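Local coordinates for apoptosis regulator Bcl-2 homolog (Fowlpox virus, PDB 5TZP), which inhibits host apoptosis by sequestering and inactivating several proapoptotic Bcl-2 proteins, including BAK1 and BAX, at residues N75-Q80 against I95-Y100; N25-Y30 against I117-I122; K54-I57 against E63-I66. All coordinates share one frame; numbering follows the deposited sequence. Where two conformers were deposited one is given.

Contact 1. Residues N75-Q80 against I95-Y100. With SO4 (sulfate ion), chain N.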
# COMPACT_ATOMS: atom_id res chain seq x y z
N ASN A 75 10.45 4.76 0.96
CA ASN A 75 10.86 3.39 1.25
C ASN A 75 11.19 3.24 2.73
O ASN A 75 10.95 2.19 3.32
CB ASN A 75 12.04 2.95 0.41
CG ASN A 75 12.38 1.50 0.69
OD1 ASN A 75 11.46 0.64 0.61
ND2 ASN A 75 13.57 1.25 1.17
N VAL A 76 11.72 4.27 3.33
CA VAL A 76 11.90 4.25 4.80
C VAL A 76 10.57 4.15 5.52
O VAL A 76 10.43 3.35 6.45
CB VAL A 76 12.71 5.47 5.27
CG1 VAL A 76 12.75 5.51 6.82
CG2 VAL A 76 14.17 5.41 4.78
N ILE A 77 9.57 4.90 5.03
CA ILE A 77 8.24 4.82 5.63
C ILE A 77 7.70 3.39 5.56
O ILE A 77 7.26 2.81 6.57
CB ILE A 77 7.32 5.85 4.96
CG1 ILE A 77 7.76 7.27 5.27
CG2 ILE A 77 5.91 5.59 5.52
CD1 ILE A 77 7.03 8.26 4.45
N VAL A 78 7.76 2.79 4.36
CA VAL A 78 7.23 1.44 4.16
C VAL A 78 7.92 0.44 5.06
O VAL A 78 7.30 -0.38 5.76
CB VAL A 78 7.39 1.05 2.69
CG1 VAL A 78 7.01 -0.40 2.52
CG2 VAL A 78 6.51 1.95 1.77
N THR A 79 9.26 0.47 5.10
CA THR A 79 9.98 -0.48 5.92
C THR A 79 9.74 -0.24 7.41
O THR A 79 9.69 -1.20 8.18
CB THR A 79 11.48 -0.54 5.50
OG1 THR A 79 12.06 0.71 5.68
CG2 THR A 79 11.61 -0.98 4.11
N GLN A 80 9.56 1.01 7.83
CA GLN A 80 9.22 1.25 9.24
C GLN A 80 7.94 0.52 9.60
O GLN A 80 7.90 -0.13 10.69
CB GLN A 80 9.09 2.74 9.49
CG GLN A 80 10.45 3.48 9.61
CD GLN A 80 10.27 5.01 9.69
OE1 GLN A 80 9.24 5.59 9.27
NE2 GLN A 80 11.31 5.68 10.08
N ILE A 95 -0.24 0.66 1.07
CA ILE A 95 -0.60 0.79 -0.33
C ILE A 95 -1.37 2.06 -0.55
O ILE A 95 -1.14 2.80 -1.52
CB ILE A 95 -1.35 -0.46 -0.83
CG1 ILE A 95 -0.43 -1.69 -0.76
CG2 ILE A 95 -1.91 -0.26 -2.21
CD1 ILE A 95 -1.18 -3.03 -0.94
N ALA A 96 -2.31 2.36 0.33
CA ALA A 96 -3.12 3.59 0.21
C ALA A 96 -2.23 4.84 0.27
O ALA A 96 -2.34 5.74 -0.58
CB ALA A 96 -4.17 3.63 1.29
N PHE A 97 -1.39 4.92 1.27
CA PHE A 97 -0.45 6.04 1.41
C PHE A 97 0.41 6.16 0.16
O PHE A 97 0.61 7.25 -0.35
CB PHE A 97 0.40 5.85 2.64
CG PHE A 97 1.44 6.93 2.73
CD1 PHE A 97 1.13 8.18 3.27
CD2 PHE A 97 2.72 6.72 2.29
CE1 PHE A 97 2.09 9.20 3.29
CE2 PHE A 97 3.69 7.74 2.34
CZ PHE A 97 3.37 8.97 2.80
N CYS A 98 0.99 5.06 -0.28
CA CYS A 98 1.91 5.09 -1.40
C CYS A 98 1.20 5.43 -2.70
O CYS A 98 1.82 6.13 -3.55
CB CYS A 98 2.67 3.78 -1.54
SG CYS A 98 3.97 3.56 -0.29
N ALA A 99 -0.04 4.97 -2.93
CA ALA A 99 -0.81 5.42 -4.08
C ALA A 99 -1.03 6.93 -4.02
O ALA A 99 -0.82 7.65 -5.01
CB ALA A 99 -2.12 4.67 -4.18
N TYR A 100 -1.49 7.42 -2.87
CA TYR A 100 -1.74 8.83 -2.69
C TYR A 100 -0.47 9.64 -2.97
O TYR A 100 -0.49 10.66 -3.69
CB TYR A 100 -2.23 9.03 -1.25
CG TYR A 100 -2.71 10.40 -0.92
CD1 TYR A 100 -3.99 10.85 -1.28
CD2 TYR A 100 -1.87 11.36 -0.36
CE1 TYR A 100 -4.42 12.10 -1.06
CE2 TYR A 100 -2.30 12.67 -0.11
CZ TYR A 100 -3.59 13.01 -0.46
OH TYR A 100 -4.02 14.31 -0.25
S SO4 N . 11.32 9.55 10.84
O1 SO4 N . 11.96 10.28 9.72
O2 SO4 N . 10.95 10.40 12.01
O3 SO4 N . 12.36 8.61 11.29
O4 SO4 N . 10.08 8.91 10.30
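Ile77 and Phe97 meet between helix 74-81 and helix 88-105. The CB of Ile77 points toward the second helix. From CB, the CG2 branch stays slightly farther from the ring, with Ile77 CG2 4.4 Å from Phe97 CE2. The longer branch leaves through CG1, which lies beside the backbone N (chi1 -66°). An extended second torsion of 171° then carries CD1 out to the ring. Ile77 CD1 lies 4.0 Å from Phe97 CE2 and 4.1 Å from Phe97 CZ, so the methyl sits by one C-C bond of the ring and comes in obliquely. The two side chains cross at about a right angle. Val78 CG2 packs 3.6 Å from Cys98 SG. The backbones are nearest at this pair, with Val78 CA and Cys98 CA 8.5 Å apart. No hydrogen bond joins the segments. Phe97 and Cys98 lie in the BH1 motif. At the far end of helix 74-81, Gln80 NE2 makes weak hydrogen bonds to a sulfate, probably from the crystallisation liquor. Ile77 and Phe97 also pack on apolar side chains of the bound Bik BH3 peptide. The contact therefore lies by the peptide groove. Helix 115-136 packs on Val78 and Cys98, and helix 43-68 on Phe97.

Contact 2. Residues N25-Y30 against I117-I122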
# COMPACT_ATOMS: atom_id res chain seq x y z
N ASN A 25 -0.95 -2.63 -10.30
CA ASN A 25 -2.20 -2.32 -11.00
C ASN A 25 -3.06 -1.36 -10.18
O ASN A 25 -3.66 -0.46 -10.77
CB ASN A 25 -2.92 -3.60 -11.40
CG ASN A 25 -2.41 -4.09 -12.70
OD1 ASN A 25 -2.63 -3.48 -13.72
ND2 ASN A 25 -1.74 -5.23 -12.68
N TYR A 26 -3.15 -1.52 -8.85
CA TYR A 26 -3.94 -0.58 -8.05
C TYR A 26 -3.35 0.83 -8.18
O TYR A 26 -4.07 1.81 -8.40
CB TYR A 26 -4.07 -1.02 -6.59
CG TYR A 26 -4.76 0.05 -5.79
CD1 TYR A 26 -6.06 0.37 -6.06
CD2 TYR A 26 -4.06 0.84 -4.95
CE1 TYR A 26 -6.70 1.46 -5.41
CE2 TYR A 26 -4.69 1.93 -4.34
CZ TYR A 26 -5.95 2.21 -4.60
OH TYR A 26 -6.57 3.31 -4.03
N ILE A 27 -2.03 0.97 -8.06
CA ILE A 27 -1.42 2.30 -8.11
C ILE A 27 -1.65 2.91 -9.49
O ILE A 27 -1.97 4.10 -9.63
CB ILE A 27 0.06 2.23 -7.73
CG1 ILE A 27 0.15 1.91 -6.24
CG2 ILE A 27 0.74 3.56 -8.00
CD1 ILE A 27 1.54 1.70 -5.70
N ILE A 28 -1.58 2.11 -10.56
CA ILE A 28 -1.91 2.60 -11.91
C ILE A 28 -3.37 3.09 -11.96
O ILE A 28 -3.64 4.16 -12.51
CB ILE A 28 -1.60 1.51 -12.93
CG1 ILE A 28 -0.07 1.32 -13.05
CG2 ILE A 28 -2.21 1.93 -14.29
CD1 ILE A 28 0.26 0.07 -13.76
N GLU A 29 -4.30 2.31 -11.43
CA GLU A 29 -5.69 2.73 -11.43
C GLU A 29 -5.88 4.06 -10.68
O GLU A 29 -6.58 4.98 -11.14
CB GLU A 29 -6.62 1.64 -10.91
CG GLU A 29 -8.09 2.15 -10.82
CD GLU A 29 -9.13 1.12 -10.70
OE1 GLU A 29 -10.29 1.54 -10.53
OE2 GLU A 29 -8.90 -0.09 -10.90
N TYR A 30 -5.27 4.16 -9.51
CA TYR A 30 -5.41 5.36 -8.69
C TYR A 30 -4.91 6.57 -9.45
O TYR A 30 -5.52 7.65 -9.41
CB TYR A 30 -4.65 5.15 -7.39
CG TYR A 30 -4.81 6.33 -6.49
CD1 TYR A 30 -5.96 6.49 -5.68
CD2 TYR A 30 -3.86 7.33 -6.43
CE1 TYR A 30 -6.10 7.67 -4.94
CE2 TYR A 30 -4.01 8.43 -5.68
CZ TYR A 30 -5.11 8.66 -4.97
OH TYR A 30 -5.19 9.86 -4.26
N ILE A 117 9.04 1.79 -8.99
CA ILE A 117 9.86 1.77 -7.77
C ILE A 117 8.98 1.64 -6.52
O ILE A 117 9.37 1.00 -5.54
CB ILE A 117 10.83 2.97 -7.64
CG1 ILE A 117 10.17 4.37 -7.78
CG2 ILE A 117 12.07 2.82 -8.55
CD1 ILE A 117 11.15 5.58 -7.48
N ILE A 118 7.83 2.30 -6.53
CA ILE A 118 6.97 2.25 -5.32
C ILE A 118 6.37 0.87 -5.13
O ILE A 118 6.46 0.30 -4.06
CB ILE A 118 5.95 3.37 -5.41
CG1 ILE A 118 6.57 4.74 -5.27
CG2 ILE A 118 4.87 3.14 -4.29
CD1 ILE A 118 5.57 5.84 -5.60
N SER A 119 5.87 0.27 -6.18
CA SER A 119 5.27 -1.07 -6.08
C SER A 119 6.31 -2.13 -5.73
O SER A 119 6.07 -3.03 -4.92
CB SER A 119 4.50 -1.49 -7.31
OG SER A 119 3.51 -0.53 -7.59
N GLU A 120 7.50 -2.02 -6.32
CA GLU A 120 8.58 -2.95 -6.01
C GLU A 120 9.03 -2.80 -4.56
O GLU A 120 9.30 -3.81 -3.87
CB GLU A 120 9.78 -2.78 -6.95
CG GLU A 120 9.43 -3.26 -8.39
CD GLU A 120 10.52 -3.00 -9.44
OE1 GLU A 120 10.23 -3.30 -10.60
OE2 GLU A 120 11.61 -2.54 -9.05
N ALA A 121 9.10 -1.59 -4.08
CA ALA A 121 9.51 -1.37 -2.67
C ALA A 121 8.50 -1.99 -1.71
O ALA A 121 8.86 -2.61 -0.71
CB ALA A 121 9.69 0.11 -2.40
N ILE A 122 7.21 -1.83 -1.98
CA ILE A 122 6.19 -2.40 -1.10
C ILE A 122 6.31 -3.93 -1.16
O ILE A 122 6.28 -4.62 -0.12
CB ILE A 122 4.79 -1.95 -1.48
CG1 ILE A 122 4.63 -0.44 -1.28
CG2 ILE A 122 3.76 -2.74 -0.62
CD1 ILE A 122 3.41 0.13 -1.94
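Ser119 OG faces two ways: it is hydrogen-bonded to Asp115 O of its own helix and meets a methyl of Ile27 from the other. The site lies inside the all-helical Bcl-2 fold, where the part of the BH2 motif that lies on helix 115-136 packs against helix 14-32. The two short segments run roughly antiparallel, with an angle of 144° between their directions. Their axes approach to 10.4 Å. The nearest backbone pair is Ile27 CA and Ser119 CA, at 7.8 Å. Within 25-30, one side chain, Ile27, makes every contact with 117-122. Ile27 points its CB toward the other helix, and its CG1 branch runs out extended (chi2 176°), so CD1 is the atom that arrives. Ile27 CD1 lies 3.5 Å from Ser119 OG. The same CD1 lies 3.9 Å from Ile118 CG2. Ile27 and Ile118 cross at about a right angle. No hydrogen bond crosses between the segments. The hydroxyl is buried, and its partner one turn back along the helix satisfies it, which is consistent with a methyl lying against it. Ile118 also packs on Cys98 of helix 88-105, and Ile122 on Ile94, which ties this pair to the central helix. On the next turn of helix 115-136, Ile27 CD1 makes a looser contact with Ile122 CD1, at 4.5 Å.

Contact 3. Residues K54-I57 against E63-I66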
# COMPACT_ATOMS: atom_id res chain seq x y z
N LYS A 54 -9.43 3.37 -0.69
CA LYS A 54 -10.25 4.54 -0.85
C LYS A 54 -10.71 5.02 0.52
O LYS A 54 -10.67 6.24 0.81
CB LYS A 54 -11.50 4.27 -1.73
CG LYS A 54 -12.44 5.41 -1.97
CD LYS A 54 -13.55 5.06 -3.01
CE LYS A 54 -14.52 6.22 -3.29
NZ LYS A 54 -15.27 6.09 -4.64
N SER A 55 -11.08 4.10 1.42
CA SER A 55 -11.51 4.49 2.75
C SER A 55 -10.37 5.13 3.53
O SER A 55 -10.56 6.17 4.22
CB SER A 55 -12.06 3.27 3.47
OG SER A 55 -12.40 3.56 4.83
N VAL A 56 -9.22 4.53 3.52
CA VAL A 56 -8.04 5.07 4.22
C VAL A 56 -7.73 6.46 3.72
O VAL A 56 -7.47 7.36 4.52
CB VAL A 56 -6.83 4.12 4.12
CG1 VAL A 56 -5.55 4.78 4.64
CG2 VAL A 56 -7.14 2.86 4.91
N ILE A 57 -7.72 6.66 2.41
CA ILE A 57 -7.41 7.97 1.83
C ILE A 57 -8.47 8.97 2.22
O ILE A 57 -8.13 10.10 2.63
CB ILE A 57 -7.21 7.86 0.30
CG1 ILE A 57 -5.92 7.11 0.01
CG2 ILE A 57 -7.17 9.26 -0.32
CD1 ILE A 57 -5.75 6.63 -1.43
N GLU A 63 -3.81 14.21 6.89
CA GLU A 63 -2.61 13.80 7.60
C GLU A 63 -1.50 13.40 6.63
O GLU A 63 -0.33 13.74 6.82
CB GLU A 63 -2.98 12.62 8.52
CG GLU A 63 -1.94 12.45 9.71
CD GLU A 63 -2.10 13.46 10.79
OE1 GLU A 63 -1.35 13.49 11.78
OE2 GLU A 63 -3.04 14.34 10.76
N PHE A 64 -1.89 12.68 5.58
CA PHE A 64 -0.95 12.30 4.56
C PHE A 64 -0.32 13.53 3.93
O PHE A 64 0.89 13.53 3.62
CB PHE A 64 -1.63 11.45 3.46
CG PHE A 64 -2.08 10.07 3.85
CD1 PHE A 64 -1.78 9.53 5.10
CD2 PHE A 64 -2.75 9.29 2.95
CE1 PHE A 64 -2.20 8.23 5.41
CE2 PHE A 64 -3.15 8.00 3.25
CZ PHE A 64 -2.87 7.49 4.52
N ASP A 65 -1.12 14.60 3.75
CA ASP A 65 -0.61 15.80 3.16
C ASP A 65 0.52 16.41 4.02
O ASP A 65 1.56 16.89 3.52
CB ASP A 65 -1.72 16.86 2.94
CG ASP A 65 -2.60 16.55 1.74
OD1 ASP A 65 -2.20 15.74 0.85
OD2 ASP A 65 -3.74 17.10 1.72
N ILE A 66 0.30 16.44 5.34
CA ILE A 66 1.38 16.95 6.19
C ILE A 66 2.63 16.05 6.09
O ILE A 66 3.74 16.56 5.93
CB ILE A 66 0.90 17.10 7.62
CG1 ILE A 66 -0.21 18.17 7.67
CG2 ILE A 66 2.09 17.47 8.52
CD1 ILE A 66 -0.79 18.37 9.05
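Ile57 and Phe64 are the nearest backbone pair between two parts of one helix, 43-68, with Ile57 CA and Phe64 CA 8.2 Å apart. That is less than seven residues of a straight alpha helix would span. The helix therefore bends between the segments, and the inside of the bend carries the contact. Every residue between them is helical. Phe64 fills the inner side. Its CB points toward the earlier segment, with CG beside the backbone N (chi1 -69°), and the ring reaches back along the helix. The second torsion, -6°, is close to zero, so the CA lies nearly in the ring plane. Val56 meets the far end of the ring: Val56 CG1 is 3.8 Å from Phe64 CZ. The methyl comes in obliquely, and the two side chains cross at about a right angle. Ile57 is looser. Its CG1 lies at the ring edge, near the ring plane, with Ile57 CG1 and Phe64 CE2 4.4 Å apart. The contact is wholly apolar. Phe64 also stacks edge-to-face with Phe97 of helix 88-105, and Val56 packs on Ile92 and Ala96 of that helix. Val56 and Phe64 both touch side chains of the bound peptide. A bent helix lining the groove with apolar side chains fits the BH3-binding site of Bcl-2 family proteins.

How the contacts relate
Contacts 1 and 2 lie in the core, with centres about 7 and 6 Å from the centre of the chain. Contact 3 is farther out, at about 13 Å, but still buried, with Ile57 partly exposed. Helix 115-136, one side of contact 2, also packs on contact 1. Contacts 1 and 3 face the bound peptide. They are joined by a probable hydrogen bond between Tyr100 and Asp65. Contact 2 differs in placing a buried hydroxyl against a methyl, while contacts 1 and 3 bring aliphatic carbons against a phenylalanine ring, and contact 1 adds a methyl on a sulfur. Contact 3 stays within one helix; the others join different helices. Tyr30 touches Ile57, linking contacts 2 and 3.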